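Local coordinates for protein PpiC-type peptidyl-prolyl cis-trans isomerase (Novosphingobium aromaticivorans, PDB 3GPK) that probably catalyses cis-trans isomerisation of peptide bonds preceding proline, being the PpiC-type rotamase domain of a longer periplasmic protein, at residues E30-V33 against E34-Q38; G62-L66 against A67-T71. All blocks are in the same frame, centred on the assembly; numbering follows the deposited sequence.

Contact 1 (E30-V33 against E34-Q38); sequences EKIV and EQLKQ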
ATOM      1  N   GLU A  30      -1.480 -12.641  -0.752  1.00  9.50           N
ATOM      2  CA  GLU A  30      -0.185 -13.136  -0.295  1.00  8.96           C
ATOM      3  C   GLU A  30       0.658 -13.619  -1.469  1.00 10.08           C
ATOM      4  O   GLU A  30       1.868 -13.434  -1.478  1.00  9.13           O
ATOM      5  CB  GLU A  30      -0.370 -14.264   0.730  1.00 11.28           C
ATOM      6  CG  GLU A  30       0.921 -14.971   1.158  1.00 16.32           C
ATOM      7  CD  GLU A  30       1.948 -14.044   1.784  1.00 18.80           C
ATOM      8  OE1 GLU A  30       1.562 -12.976   2.314  1.00 18.35           O
ATOM      9  OE2 GLU A  30       3.151 -14.393   1.764  1.00 18.93           O
ATOM     10  N   LYS A  31       0.030 -14.246  -2.457  1.00  9.80           N
ATOM     11  CA  LYS A  31       0.785 -14.707  -3.618  1.00 11.10           C
ATOM     12  C   LYS A  31       1.375 -13.504  -4.357  1.00 11.24           C
ATOM     13  O   LYS A  31       2.478 -13.578  -4.900  1.00 10.24           O
ATOM     14  CB  LYS A  31      -0.112 -15.525  -4.555  1.00 12.53           C
ATOM     15  CG  LYS A  31      -0.442 -16.926  -4.035  1.00 17.34           C
ATOM     16  CD  LYS A  31       0.820 -17.758  -3.843  1.00 21.96           C
ATOM     17  CE  LYS A  31       0.494 -19.218  -3.562  1.00 26.31           C
ATOM     18  NZ  LYS A  31       1.726 -20.051  -3.424  1.00 29.04           N
ATOM     19  N   ILE A  32       0.640 -12.397  -4.375  1.00  9.33           N
ATOM     20  CA  ILE A  32       1.118 -11.190  -5.038  1.00  8.31           C
ATOM     21  C   ILE A  32       2.300 -10.624  -4.256  1.00  7.86           C
ATOM     22  O   ILE A  32       3.310 -10.238  -4.836  1.00  7.36           O
ATOM     23  CB  ILE A  32      -0.014 -10.141  -5.154  1.00  8.99           C
ATOM     24  CG1 ILE A  32      -1.077 -10.651  -6.134  1.00  9.44           C
ATOM     25  CG2 ILE A  32       0.549  -8.793  -5.631  1.00  8.00           C
ATOM     26  CD1 ILE A  32      -2.402  -9.900  -6.061  1.00 11.22           C
ATOM     27  N   VAL A  33       2.178 -10.591  -2.933  1.00  9.07           N
ATOM     28  CA  VAL A  33       3.262 -10.088  -2.097  1.00  8.96           C
ATOM     29  C   VAL A  33       4.516 -10.921  -2.354  1.00  9.76           C
ATOM     30  O   VAL A  33       5.619 -10.387  -2.452  1.00  8.11           O
ATOM     31  CB  VAL A  33       2.888 -10.157  -0.594  1.00  8.82           C
ATOM     32  CG1 VAL A  33       4.094  -9.815   0.261  1.00 12.16           C
ATOM     33  CG2 VAL A  33       1.763  -9.179  -0.302  1.00 11.32           C
ATOM     34  N   GLU A  34       4.337 -12.233  -2.471  1.00  9.49           N
ATOM     35  CA  GLU A  34       5.454 -13.133  -2.740  1.00 11.07           C
ATOM     36  C   GLU A  34       6.158 -12.749  -4.042  1.00 10.99           C
ATOM     37  O   GLU A  34       7.381 -12.680  -4.092  1.00 11.15           O
ATOM     38  CB  GLU A  34       4.957 -14.581  -2.808  1.00 14.44           C
ATOM     39  CG  GLU A  34       6.037 -15.587  -3.128  1.00 23.78           C
ATOM     40  CD  GLU A  34       5.571 -17.021  -2.953  1.00 27.72           C
ATOM     41  OE1 GLU A  34       4.625 -17.442  -3.654  1.00 29.87           O
ATOM     42  OE2 GLU A  34       6.158 -17.728  -2.108  1.00 31.51           O
ATOM     43  N   GLN A  35       5.387 -12.499  -5.097  1.00  9.81           N
ATOM     44  CA  GLN A  35       5.970 -12.103  -6.377  1.00  8.95           C
ATOM     45  C   GLN A  35       6.685 -10.760  -6.291  1.00  9.63           C
ATOM     46  O   GLN A  35       7.721 -10.559  -6.924  1.00 10.99           O
ATOM     47  CB  GLN A  35       4.886 -12.029  -7.456  1.00  9.34           C
ATOM     48  CG  GLN A  35       4.310 -13.380  -7.855  1.00 11.53           C
ATOM     49  CD  GLN A  35       5.378 -14.335  -8.342  1.00 13.85           C
ATOM     50  OE1 GLN A  35       6.218 -13.975  -9.170  1.00 15.16           O
ATOM     51  NE2 GLN A  35       5.359 -15.556  -7.826  1.00 17.16           N
ATOM     52  N   LEU A  36       6.127  -9.837  -5.513  1.00  8.57           N
ATOM     53  CA  LEU A  36       6.729  -8.518  -5.366  1.00  8.39           C
ATOM     54  C   LEU A  36       8.035  -8.604  -4.589  1.00  9.40           C
ATOM     55  O   LEU A  36       9.032  -7.993  -4.967  1.00 10.50           O
ATOM     56  CB  LEU A  36       5.754  -7.562  -4.654  1.00  7.85           C
ATOM     57  CG  LEU A  36       4.476  -7.207  -5.424  1.00  7.17           C
ATOM     58  CD1 LEU A  36       3.521  -6.451  -4.505  1.00  9.09           C
ATOM     59  CD2 LEU A  36       4.809  -6.389  -6.664  1.00  9.78           C
ATOM     60  N   LYS A  37       8.029  -9.363  -3.500  1.00 10.42           N
ATOM     61  CA  LYS A  37       9.227  -9.519  -2.698  1.00 11.62           C
ATOM     62  C   LYS A  37      10.344 -10.180  -3.499  1.00 12.89           C
ATOM     63  O   LYS A  37      11.523  -9.942  -3.236  1.00 13.61           O
ATOM     64  CB  LYS A  37       8.922 -10.333  -1.437  1.00 12.69           C
ATOM     65  CG  LYS A  37       8.099  -9.554  -0.418  1.00 16.95           C
ATOM     66  CD  LYS A  37       7.915 -10.320   0.878  1.00 21.54           C
ATOM     67  CE  LYS A  37       7.277  -9.427   1.945  1.00 23.52           C
ATOM     68  NZ  LYS A  37       8.097  -8.221   2.257  1.00 27.92           N
ATOM     69  N   GLN A  38       9.976 -10.991  -4.485  1.00 13.25           N
ATOM     70  CA  GLN A  38      10.972 -11.671  -5.311  1.00 15.25           C
ATOM     71  C   GLN A  38      11.436 -10.830  -6.506  1.00 16.09           C
ATOM     72  O   GLN A  38      12.262 -11.276  -7.305  1.00 17.69           O
ATOM     73  CB  GLN A  38      10.431 -13.036  -5.766  1.00 17.41           C
ATOM     74  CG  GLN A  38       9.956 -13.895  -4.592  1.00 22.35           C
ATOM     75  CD  GLN A  38       9.474 -15.280  -4.994  1.00 25.72           C
ATOM     76  OE1 GLN A  38       9.030 -15.497  -6.119  1.00 27.17           O
ATOM     77  NE2 GLN A  38       9.540 -16.222  -4.056  1.00 27.84           N
TER
HETATM   78  O   HOH W   1       3.573 -16.132  -5.700  1.00 18.21           O
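Lys31 and Glu34 run out together from the outer face of the helix and form a long salt bridge: NZ of Lys31 is 3.9 Å from OE1 of Glu34. The pairing is loose, and CD of the lysine lies about as close to that oxygen as NZ does. A water reinforces the patch. It donates to Glu34 OE1 at 2.6 Å and to the backbone oxygen Lys31 O at 2.9 Å, and accepts from Gln35 NE2 at 2.8 Å. The bend at chi2 of Gln35 (-57°) turns its amide toward this water. Lys31 O thus serves two donors, the water and the backbone N of Gln35.

The backbone bonds are the i to i+4 ladder of an alpha-helix, here the last two turns of helix 22-37 in the parvulin-type domain. Glu34, Gln35, Leu36 and Lys37 donate in turn to Glu30, Lys31, Ile32 and Val33. The straightest is Lys37 N to Val33 O, 2.8 Å long with an N-H...O angle of 167°.

Apolar contacts follow the same spacing. CG2 of Ile32 meets CD1 of Leu36 at 3.9 Å, the two buried side chains running alongside each other. Ile13 and Leu15 of strand 7-16 and Ile97 of strand 94-104 set this face of the helix against the sheet, while Tyr45 of helix 42-49 flanks it. Val33 holds CG1 anti to its own N (chi1 172°), beside the carbonyl carbon and facing the next turn, where CE of Lys37 passes at 3.6 Å. The aliphatic part of the exposed lysine thereby lies along the buried valine, while Pro88 of strand 85-91 touches Val33 as well.

Contact 2 (G62-L66 against A67-T71); sequences GWIRL and AQLPT. With SO4 (sulfate ion), chain D; SO4 (sulfate ion), chain C.
Arg65 and Leu66 accept i to i+3 backbone bonds from Gln68 N (2.9 Å to Arg65 O) and Leu69 N (3.0 Å to Leu66 O), both donors standing well above the carbonyl planes, consistent with a 3-10 turn. CD1 of Ile64 touches CG of Leu69 at 3.6 Å, the two side chains nearly perpendicular to each other. Ile64 reaches it with CG1 lodged between its backbone N and carbonyl carbon (chi1 62°). Leu66 CD2 and Leu69 CD1 approach more loosely, at 4.3 Å; Ala74, Ala77 and Ala78 of helix 71-79 lie beside these leucines. The extended chain of Gln68 reaches across beside Ile64.

At the ends sit two sulfates, probably from the crystallisation liquor. Trp63 NE1 donates at 2.8 Å, almost straight (171°), to O3 of one, which lies at the indole edge; Thr71 OG1 donates to the other. The indole also makes a cation-pi contact with Arg104. A leucine here, lacking ring and NE1, would probably leave the Arg104 charge without its aromatic partner and that sulfate more loosely held. The arrangement is a strand-to-helix connection: edge strand 60-64 ends, a single 3-10 turn redirects the chain, and Pro70 at the N-cap position leads into helix 71-79.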
ATOM      1  N   GLY A  62       0.638   8.980  -4.288  1.00 15.38           N
ATOM      2  CA  GLY A  62       1.292  10.271  -4.222  1.00 16.55           C
ATOM      3  C   GLY A  62       1.714  10.518  -2.785  1.00 15.90           C
ATOM      4  O   GLY A  62       1.766   9.587  -1.976  1.00 15.52           O
ATOM      5  N   TRP A  63       2.023  11.768  -2.459  1.00 14.61           N
ATOM      6  CA  TRP A  63       2.429  12.120  -1.104  1.00 14.31           C
ATOM      7  C   TRP A  63       1.194  12.280  -0.231  1.00 14.55           C
ATOM      8  O   TRP A  63       0.284  13.038  -0.565  1.00 16.55           O
ATOM      9  CB  TRP A  63       3.236  13.420  -1.112  1.00 15.14           C
ATOM     10  CG  TRP A  63       4.597  13.264  -1.702  1.00 14.03           C
ATOM     11  CD1 TRP A  63       4.985  13.574  -2.976  1.00 14.58           C
ATOM     12  CD2 TRP A  63       5.753  12.735  -1.046  1.00 14.16           C
ATOM     13  NE1 TRP A  63       6.313  13.269  -3.150  1.00 16.14           N
ATOM     14  CE2 TRP A  63       6.810  12.755  -1.981  1.00 13.66           C
ATOM     15  CE3 TRP A  63       5.998  12.248   0.243  1.00 12.67           C
ATOM     16  CZ2 TRP A  63       8.092  12.298  -1.669  1.00 14.31           C
ATOM     17  CZ3 TRP A  63       7.275  11.794   0.556  1.00 13.11           C
ATOM     18  CH2 TRP A  63       8.307  11.827  -0.398  1.00 14.01           C
ATOM     19  N   ILE A  64       1.152  11.550   0.879  1.00 13.72           N
ATOM     20  CA  ILE A  64       0.005  11.631   1.779  1.00 13.70           C
ATOM     21  C   ILE A  64       0.410  11.691   3.246  1.00 13.28           C
ATOM     22  O   ILE A  64       1.545  11.384   3.608  1.00 14.43           O
ATOM     23  CB  ILE A  64      -0.942  10.418   1.611  1.00 13.18           C
ATOM     24  CG1 ILE A  64      -0.203   9.127   1.964  1.00 13.17           C
ATOM     25  CG2 ILE A  64      -1.488  10.364   0.193  1.00 15.27           C
ATOM     26  CD1 ILE A  64      -1.126   7.923   2.077  1.00 15.76           C
ATOM     27  N   ARG A  65      -0.530  12.114   4.084  1.00 11.67           N
ATOM     28  CA  ARG A  65      -0.315  12.175   5.519  1.00 12.22           C
ATOM     29  C   ARG A  65      -1.029  10.932   6.051  1.00 11.11           C
ATOM     30  O   ARG A  65      -2.042  10.520   5.487  1.00 12.79           O
ATOM     31  CB  ARG A  65      -0.936  13.454   6.091  1.00 12.68           C
ATOM     32  CG  ARG A  65      -0.297  14.738   5.575  1.00 16.53           C
ATOM     33  CD  ARG A  65      -0.906  15.947   6.268  1.00 21.17           C
ATOM     34  NE  ARG A  65      -0.137  17.173   6.071  1.00 25.73           N
ATOM     35  CZ  ARG A  65      -0.138  17.898   4.959  1.00 27.47           C
ATOM     36  NH1 ARG A  65      -0.871  17.526   3.917  1.00 30.45           N
ATOM     37  NH2 ARG A  65       0.586  19.008   4.896  1.00 29.69           N
ATOM     38  N   LEU A  66      -0.509  10.329   7.116  1.00 11.50           N
ATOM     39  CA  LEU A  66      -1.112   9.109   7.658  1.00 13.37           C
ATOM     40  C   LEU A  66      -2.597   9.203   7.995  1.00 14.00           C
ATOM     41  O   LEU A  66      -3.319   8.206   7.932  1.00 12.90           O
ATOM     42  CB  LEU A  66      -0.327   8.636   8.882  1.00 14.96           C
ATOM     43  CG  LEU A  66       1.123   8.249   8.579  1.00 13.91           C
ATOM     44  CD1 LEU A  66       1.757   7.655   9.825  1.00 13.89           C
ATOM     45  CD2 LEU A  66       1.169   7.249   7.428  1.00 14.81           C
ATOM     46  N   ALA A  67      -3.062  10.395   8.349  1.00 14.94           N
ATOM     47  CA  ALA A  67      -4.472  10.575   8.675  1.00 16.32           C
ATOM     48  C   ALA A  67      -5.371  10.329   7.461  1.00 16.44           C
ATOM     49  O   ALA A  67      -6.584  10.166   7.603  1.00 17.62           O
ATOM     50  CB  ALA A  67      -4.706  11.980   9.224  1.00 17.40           C
ATOM     51  N   GLN A  68      -4.789  10.306   6.265  1.00 15.47           N
ATOM     52  CA  GLN A  68      -5.583  10.073   5.057  1.00 14.83           C
ATOM     53  C   GLN A  68      -5.859   8.586   4.857  1.00 14.99           C
ATOM     54  O   GLN A  68      -6.720   8.203   4.062  1.00 16.28           O
ATOM     55  CB  GLN A  68      -4.860  10.604   3.819  1.00 14.88           C
ATOM     56  CG  GLN A  68      -4.625  12.091   3.829  1.00 13.81           C
ATOM     57  CD  GLN A  68      -4.020  12.587   2.535  1.00 14.29           C
ATOM     58  OE1 GLN A  68      -4.671  12.584   1.484  1.00 17.99           O
ATOM     59  NE2 GLN A  68      -2.770  13.011   2.599  1.00 13.11           N
ATOM     60  N   LEU A  69      -5.116   7.751   5.569  1.00 15.11           N
ATOM     61  CA  LEU A  69      -5.278   6.306   5.458  1.00 14.13           C
ATOM     62  C   LEU A  69      -6.145   5.737   6.566  1.00 14.25           C
ATOM     63  O   LEU A  69      -6.247   6.315   7.644  1.00 13.89           O
ATOM     64  CB  LEU A  69      -3.914   5.613   5.534  1.00 14.93           C
ATOM     65  CG  LEU A  69      -2.936   5.806   4.380  1.00 14.87           C
ATOM     66  CD1 LEU A  69      -1.584   5.253   4.787  1.00 14.14           C
ATOM     67  CD2 LEU A  69      -3.463   5.103   3.133  1.00 16.02           C
ATOM     68  N   PRO A  70      -6.794   4.595   6.306  1.00 13.77           N
ATOM     69  CA  PRO A  70      -7.622   4.000   7.348  1.00 13.36           C
ATOM     70  C   PRO A  70      -6.650   3.534   8.426  1.00 12.78           C
ATOM     71  O   PRO A  70      -5.488   3.260   8.144  1.00 13.03           O
ATOM     72  CB  PRO A  70      -8.310   2.845   6.626  1.00 15.74           C
ATOM     73  CG  PRO A  70      -7.314   2.458   5.579  1.00 14.79           C
ATOM     74  CD  PRO A  70      -6.850   3.799   5.068  1.00 13.90           C
ATOM     75  N   THR A  71      -7.124   3.452   9.659  1.00 12.32           N
ATOM     76  CA  THR A  71      -6.287   3.057  10.780  1.00 12.41           C
ATOM     77  C   THR A  71      -5.327   1.892  10.527  1.00 12.79           C
ATOM     78  O   THR A  71      -4.132   2.003  10.812  1.00 12.65           O
ATOM     79  CB  THR A  71      -7.169   2.739  11.991  1.00 12.54           C
ATOM     80  OG1 THR A  71      -7.921   3.912  12.333  1.00 12.68           O
ATOM     81  CG2 THR A  71      -6.326   2.313  13.186  1.00 13.02           C
TER
HETATM   82  S   SO4 D 601       7.516  14.238  -6.758  1.00 38.13           S
HETATM   83  O1  SO4 D 601       8.819  14.507  -7.397  1.00 35.21           O
HETATM   84  O2  SO4 D 601       6.629  13.568  -7.737  1.00 35.38           O
HETATM   85  O3  SO4 D 601       7.734  13.375  -5.585  1.00 33.31           O
HETATM   86  O4  SO4 D 601       6.884  15.504  -6.331  1.00 34.82           O
HETATM   87  S   SO4 C 600     -11.459   3.520  13.174  1.00 25.91           S
HETATM   88  O1  SO4 C 600     -11.890   4.854  13.640  1.00 28.48           O
HETATM   89  O2  SO4 C 600     -11.458   3.494  11.698  1.00 26.86           O
HETATM   90  O3  SO4 C 600     -10.099   3.247  13.679  1.00 26.81           O
HETATM   91  O4  SO4 C 600     -12.386   2.483  13.674  1.00 27.18           O

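Contact 1 comes first along the chain, in the last turns of helix 22-37; contact 2 follows in series, after helix 42-49, where strand 60-64 gives way to helix 71-79. Their centres are about 23 Å apart, with about 16 Å between nearest atoms, so they do not touch; they lie on opposite sides of the chain's centre. The antiparallel sheet links them: both contacts meet strand 7-16, contact 1 through Ile13 and Leu15, contact 2 through Tyr8 and Ile10. Contact 1 thus belongs to a helix packed on the sheet, contact 2 to the exit from an edge strand, two separate elements of one PpiC-type domain.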